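Glycosyl hyrolase, family 3 (Deinococcus radiodurans, PDB 3TEV) probably hydrolyses O-glycosidic bonds, being a family 3 glycoside hydrolase built on a TIM-barrel domain. Local coordinates at residues Glu58-Leu63 and Arg122-Asn127; Gly286-Met291 and Ala318-Arg323. One frame throughout, in Å; residues are numbered along the deposited sequence.

Contact 1. Residues Glu58-Leu63 and Arg122-Asn127; sequences EQLRRL and RSVGIN
Leu60 lies against Val124 through its branch point, with CG of Leu60 4.0 Å from CG2 of Val124, and the two side chains cross at a slant. Leu60 CD2 goes on to Ile126 CD1 at 4.2 Å, which makes a small apolar cluster of three buried side chains. At Arg61 the backbone comes close: the CA-H of Arg61 aims almost straight at the carbonyl O of Val124 (3.5 Å, 173° at the hydrogen). The side chain then runs alongside the end of helix 107-124, CG anti to the backbone N (chi1 -176°) and the chain bent at chi3, which lets Arg61 NE donate a hydrogen bond to Ser123 O at 3.0 Å. That donor sits above the carbonyl plane, 38° out. A weak bond from NH1 of Arg61 to OG of Ser123 (3.3 Å) adds to the grip, while Val124 CG1 lies over one guanidinium face. Water 1 donates to both Arg61 O and Val124 O, bridging the backbones. Gly125, at positive phi, is the C' residue of the Schellman motif that ends helix 107-124. The contact joins helix 57-71 to the turn leading into strand 128-129, with Ile126 touching Ile79 of the adjacent strand 76-79.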
loop_
_atom_site.group_PDB
_atom_site.type_symbol
_atom_site.label_atom_id
_atom_site.label_comp_id
_atom_site.label_asym_id
_atom_site.label_seq_id
_atom_site.Cartn_x
_atom_site.Cartn_y
_atom_site.Cartn_z
ATOM N N GLU A 58 -14.240 -11.801 -17.004
ATOM C CA GLU A 58 -13.568 -12.524 -18.079
ATOM C C GLU A 58 -12.342 -11.754 -18.563
ATOM O O GLU A 58 -11.267 -12.338 -18.736
ATOM C CB GLU A 58 -14.547 -12.762 -19.245
ATOM C CG GLU A 58 -14.070 -13.729 -20.359
ATOM C CD GLU A 58 -15.214 -14.184 -21.340
ATOM O OE1 GLU A 58 -14.898 -14.512 -22.517
ATOM O OE2 GLU A 58 -16.416 -14.230 -20.945
ATOM N N GLN A 59 -12.511 -10.450 -18.786
ATOM C CA GLN A 59 -11.423 -9.598 -19.267
ATOM C C GLN A 59 -10.344 -9.473 -18.191
ATOM O O GLN A 59 -9.157 -9.570 -18.481
ATOM C CB GLN A 59 -11.959 -8.221 -19.708
ATOM C CG GLN A 59 -10.933 -7.077 -19.722
ATOM C CD GLN A 59 -10.691 -6.501 -18.328
ATOM O OE1 GLN A 59 -11.625 -6.363 -17.536
ATOM N NE2 GLN A 59 -9.431 -6.196 -18.013
ATOM N N LEU A 60 -10.773 -9.276 -16.951
ATOM C CA LEU A 60 -9.850 -9.104 -15.842
ATOM C C LEU A 60 -9.033 -10.369 -15.597
ATOM O O LEU A 60 -7.825 -10.297 -15.325
ATOM C CB LEU A 60 -10.597 -8.665 -14.588
ATOM C CG LEU A 60 -9.808 -8.216 -13.364
ATOM C CD1 LEU A 60 -8.729 -7.200 -13.705
ATOM C CD2 LEU A 60 -10.766 -7.653 -12.317
ATOM N N ARG A 61 -9.687 -11.520 -15.723
ATOM C CA ARG A 61 -9.007 -12.803 -15.590
ATOM C C ARG A 61 -7.929 -12.966 -16.659
ATOM O O ARG A 61 -6.840 -13.441 -16.364
ATOM C CB ARG A 61 -9.997 -13.973 -15.658
ATOM C CG ARG A 61 -9.353 -15.340 -15.423
ATOM C CD ARG A 61 -10.391 -16.470 -15.328
ATOM N NE ARG A 61 -11.201 -16.414 -14.098
ATOM C CZ ARG A 61 -12.462 -15.967 -14.020
ATOM N NH1 ARG A 61 -13.098 -15.966 -12.853
ATOM N NH2 ARG A 61 -13.103 -15.527 -15.102
ATOM N N ARG A 62 -8.257 -12.575 -17.889
ATOM C CA ARG A 62 -7.316 -12.565 -19.002
ATOM C C ARG A 62 -6.142 -11.601 -18.720
ATOM O O ARG A 62 -4.978 -11.967 -18.883
ATOM C CB ARG A 62 -8.047 -12.208 -20.305
ATOM C CG ARG A 62 -7.266 -12.472 -21.606
ATOM C CD ARG A 62 -8.042 -11.990 -22.855
ATOM N NE ARG A 62 -9.491 -12.252 -22.769
ATOM C CZ ARG A 62 -10.437 -11.309 -22.666
ATOM N NH1 ARG A 62 -11.726 -11.654 -22.584
ATOM N NH2 ARG A 62 -10.100 -10.015 -22.649
ATOM N N LEU A 63 -6.451 -10.404 -18.238
ATOM C CA LEU A 63 -5.416 -9.415 -17.931
ATOM C C LEU A 63 -4.428 -9.877 -16.845
ATOM O O LEU A 63 -3.222 -9.722 -17.008
ATOM C CB LEU A 63 -6.043 -8.066 -17.568
ATOM C CG LEU A 63 -5.078 -6.979 -17.098
ATOM C CD1 LEU A 63 -4.006 -6.637 -18.171
ATOM C CD2 LEU A 63 -5.822 -5.741 -16.702
ATOM N N ARG A 122 -9.104 -13.696 -6.033
ATOM C CA ARG A 122 -8.341 -14.908 -6.247
ATOM C C ARG A 122 -8.740 -15.616 -7.560
ATOM O O ARG A 122 -7.866 -16.072 -8.310
ATOM C CB ARG A 122 -8.467 -15.833 -5.024
ATOM C CG ARG A 122 -7.571 -17.078 -5.024
ATOM C CD ARG A 122 -6.136 -16.769 -4.562
ATOM N NE ARG A 122 -5.536 -15.659 -5.322
ATOM C CZ ARG A 122 -4.873 -15.787 -6.471
ATOM N NH1 ARG A 122 -4.414 -14.710 -7.080
ATOM N NH2 ARG A 122 -4.673 -16.984 -7.014
ATOM N N SER A 123 -10.032 -15.677 -7.871
ATOM C CA SER A 123 -10.434 -16.331 -9.122
ATOM C C SER A 123 -10.015 -15.588 -10.400
ATOM O O SER A 123 -9.886 -16.215 -11.449
ATOM C CB SER A 123 -11.922 -16.720 -9.147
ATOM O OG SER A 123 -12.729 -15.641 -9.588
ATOM N N VAL A 124 -9.757 -14.282 -10.319
ATOM C CA VAL A 124 -9.266 -13.559 -11.505
ATOM C C VAL A 124 -7.747 -13.406 -11.553
ATOM O O VAL A 124 -7.206 -13.005 -12.570
ATOM C CB VAL A 124 -9.996 -12.199 -11.755
ATOM C CG1 VAL A 124 -11.507 -12.428 -11.942
ATOM C CG2 VAL A 124 -9.726 -11.200 -10.639
ATOM N N GLY A 125 -7.072 -13.726 -10.453
ATOM C CA GLY A 125 -5.615 -13.794 -10.404
ATOM C C GLY A 125 -4.966 -12.602 -9.732
ATOM O O GLY A 125 -3.817 -12.236 -10.057
ATOM N N ILE A 126 -5.708 -11.982 -8.816
ATOM C CA ILE A 126 -5.210 -10.864 -8.024
ATOM C C ILE A 126 -4.784 -11.392 -6.659
ATOM O O ILE A 126 -5.508 -12.192 -6.052
ATOM C CB ILE A 126 -6.298 -9.765 -7.874
ATOM C CG1 ILE A 126 -6.411 -8.974 -9.190
ATOM C CG2 ILE A 126 -5.957 -8.807 -6.728
ATOM C CD1 ILE A 126 -7.773 -8.283 -9.412
ATOM N N ASN A 127 -3.627 -10.957 -6.172
ATOM C CA ASN A 127 -3.129 -11.453 -4.892
ATOM C C ASN A 127 -2.903 -10.370 -3.828
ATOM O O ASN A 127 -2.321 -10.634 -2.775
ATOM C CB ASN A 127 -1.874 -12.331 -5.093
ATOM C CG ASN A 127 -0.691 -11.568 -5.724
ATOM O OD1 ASN A 127 -0.827 -10.435 -6.198
ATOM N ND2 ASN A 127 0.478 -12.194 -5.713
HETATM O O HOH W 1 -6.164 -15.310 -13.897
#

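Contact 2. Residues Gly286-Met291 and Ala318-Arg323; sequences GADLVM and ATKRER
Arg323 and Asp288 form a salt bridge, NH1 to OD1 at 2.9 Å, met on the syn side of the carboxylate with the two flat groups turned 41° apart. The other carboxylate oxygen, OD2, is taken by Arg250 and by the backbone N of Ile259, while NH2 of Arg323 pairs with Asp256. Lys320 gives its ammonium to Ala287 O, NZ to O 2.8 Å, from above the carbonyl plane; NZ also donates to Leu283 O and to water 2, at 2.9 Å from the latter. That water donates in turn to OD1 of Asp288 (3.2 Å). Gly286, with positive phi, closes a Schellman motif at the end of helix 275-285, the chain then enters strand 290-291, and helix 314-330 packs beside this helix-to-strand turn of the TIM barrel. Bent at chi4 (-58°), the lysine chain brings NZ back over this turn, its CD 3.4 Å from Ala287 O. A methionine in place of Lys320 would probably leave the carbonyls of Ala287 and Leu283 without their shared ammonium donor. Farther out, CG of Lys320 lies 3.5 Å from Asp288 OD1, and CD of Arg323 sits 3.5 Å from OD2 of Asp288.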
loop_
_atom_site.group_PDB
_atom_site.type_symbol
_atom_site.label_atom_id
_atom_site.label_comp_id
_atom_site.label_asym_id
_atom_site.label_seq_id
_atom_site.Cartn_x
_atom_site.Cartn_y
_atom_site.Cartn_z
ATOM N N GLY A 286 12.736 3.667 4.704
ATOM C CA GLY A 286 12.249 2.361 5.151
ATOM C C GLY A 286 11.171 1.638 4.345
ATOM O O GLY A 286 10.822 0.504 4.695
ATOM N N ALA A 287 10.617 2.267 3.303
ATOM C CA ALA A 287 9.687 1.582 2.397
ATOM C C ALA A 287 10.384 0.432 1.673
ATOM O O ALA A 287 11.576 0.529 1.330
ATOM C CB ALA A 287 9.134 2.557 1.374
ATOM N N ASP A 288 9.640 -0.650 1.435
ATOM C CA ASP A 288 10.117 -1.748 0.576
ATOM C C ASP A 288 9.700 -1.546 -0.875
ATOM O O ASP A 288 10.306 -2.133 -1.784
ATOM C CB ASP A 288 9.531 -3.080 1.041
ATOM C CG ASP A 288 9.833 -3.358 2.483
ATOM O OD1 ASP A 288 11.037 -3.426 2.831
ATOM O OD2 ASP A 288 8.882 -3.460 3.284
ATOM N N LEU A 289 8.648 -0.747 -1.080
ATOM C CA LEU A 289 7.947 -0.677 -2.368
ATOM C C LEU A 289 7.449 0.744 -2.583
ATOM O O LEU A 289 6.816 1.328 -1.695
ATOM C CB LEU A 289 6.731 -1.640 -2.378
ATOM C CG LEU A 289 6.011 -1.855 -3.733
ATOM C CD1 LEU A 289 6.985 -2.349 -4.859
ATOM C CD2 LEU A 289 4.846 -2.834 -3.593
ATOM N N VAL A 290 7.728 1.303 -3.757
ATOM C CA VAL A 290 7.243 2.636 -4.081
ATOM C C VAL A 290 6.175 2.541 -5.172
ATOM O O VAL A 290 6.398 1.927 -6.223
ATOM C CB VAL A 290 8.421 3.553 -4.532
ATOM C CG1 VAL A 290 7.898 4.885 -5.092
ATOM C CG2 VAL A 290 9.368 3.813 -3.364
HETATM N N MSE A 291 5.006 3.128 -4.915
HETATM C CA MSE A 291 3.968 3.237 -5.940
HETATM C C MSE A 291 4.344 4.343 -6.900
HETATM O O MSE A 291 4.235 5.497 -6.556
HETATM C CB MSE A 291 2.613 3.556 -5.340
HETATM C CG MSE A 291 2.091 2.430 -4.502
HETATM SE SE MSE A 291 0.233 2.654 -4.002
HETATM C CE MSE A 291 -0.398 2.209 -5.797
ATOM N N ALA A 318 18.172 -5.742 -1.093
ATOM C CA ALA A 318 17.971 -7.194 -1.094
ATOM C C ALA A 318 16.932 -7.573 -0.040
ATOM O O ALA A 318 16.023 -8.365 -0.306
ATOM C CB ALA A 318 19.327 -7.965 -0.879
ATOM N N THR A 319 17.058 -6.973 1.140
ATOM C CA THR A 319 16.113 -7.179 2.238
ATOM C C THR A 319 14.696 -6.717 1.816
ATOM O O THR A 319 13.713 -7.421 2.042
ATOM C CB THR A 319 16.577 -6.408 3.507
ATOM O OG1 THR A 319 17.880 -6.860 3.892
ATOM C CG2 THR A 319 15.607 -6.612 4.679
ATOM N N LYS A 320 14.597 -5.553 1.191
ATOM C CA LYS A 320 13.302 -5.058 0.727
ATOM C C LYS A 320 12.696 -6.018 -0.299
ATOM O O LYS A 320 11.531 -6.378 -0.191
ATOM C CB LYS A 320 13.395 -3.645 0.150
ATOM C CG LYS A 320 13.954 -2.582 1.109
ATOM C CD LYS A 320 14.262 -1.277 0.295
ATOM C CE LYS A 320 14.977 -0.231 1.127
ATOM N NZ LYS A 320 14.156 0.127 2.331
ATOM N N ARG A 321 13.492 -6.461 -1.265
ATOM C CA ARG A 321 12.974 -7.371 -2.291
ATOM C C ARG A 321 12.497 -8.714 -1.716
ATOM O O ARG A 321 11.479 -9.250 -2.156
ATOM C CB ARG A 321 13.992 -7.592 -3.426
ATOM C CG ARG A 321 13.400 -8.385 -4.594
ATOM C CD ARG A 321 14.402 -8.624 -5.743
ATOM N NE ARG A 321 15.486 -9.487 -5.284
ATOM C CZ ARG A 321 16.558 -9.835 -5.993
ATOM N NH1 ARG A 321 16.740 -9.397 -7.243
ATOM N NH2 ARG A 321 17.453 -10.647 -5.439
ATOM N N GLU A 322 13.249 -9.256 -0.757
ATOM C CA GLU A 322 12.869 -10.482 -0.087
ATOM C C GLU A 322 11.533 -10.379 0.670
ATOM O O GLU A 322 10.781 -11.341 0.701
ATOM C CB GLU A 322 13.999 -10.963 0.839
ATOM C CG GLU A 322 13.652 -12.203 1.742
ATOM C CD GLU A 322 13.101 -13.447 0.968
ATOM O OE1 GLU A 322 13.442 -13.633 -0.239
ATOM O OE2 GLU A 322 12.337 -14.249 1.583
ATOM N N ARG A 323 11.236 -9.234 1.280
ATOM C CA ARG A 323 9.916 -9.026 1.876
ATOM C C ARG A 323 8.807 -9.126 0.825
ATOM O O ARG A 323 7.741 -9.721 1.079
ATOM C CB ARG A 323 9.825 -7.675 2.569
ATOM C CG ARG A 323 10.605 -7.638 3.861
ATOM C CD ARG A 323 10.199 -6.437 4.698
ATOM N NE ARG A 323 11.047 -6.312 5.884
ATOM C CZ ARG A 323 12.089 -5.493 5.987
ATOM N NH1 ARG A 323 12.440 -4.693 4.974
ATOM N NH2 ARG A 323 12.781 -5.481 7.115
HETATM O O HOH W 2 13.368 -1.763 4.338
#

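Overall arrangement
Contact 1 is complete by residue 127, well before contact 2 begins at residue 286, and both lie in the family 3 N-terminal, TIM-barrel domain. Their centres are about 25 Å apart and their nearest atoms about 10 Å, without touching. Both flank the same eight-stranded parallel barrel, each pairing a helix-to-strand turn with a second helix: contact 1 leads into strand 128-129 and contact 2 into strand 290-291, the last barrel strand along the chain, bonded to strands 22-24 and 258-261. Helix 314-330 comes last among the helices, and the chain beyond it returns to contact 1, where Phe331, Ala333 and Gln334 bond to Asn127 and Arg122. The C-terminal segment thus links both regions.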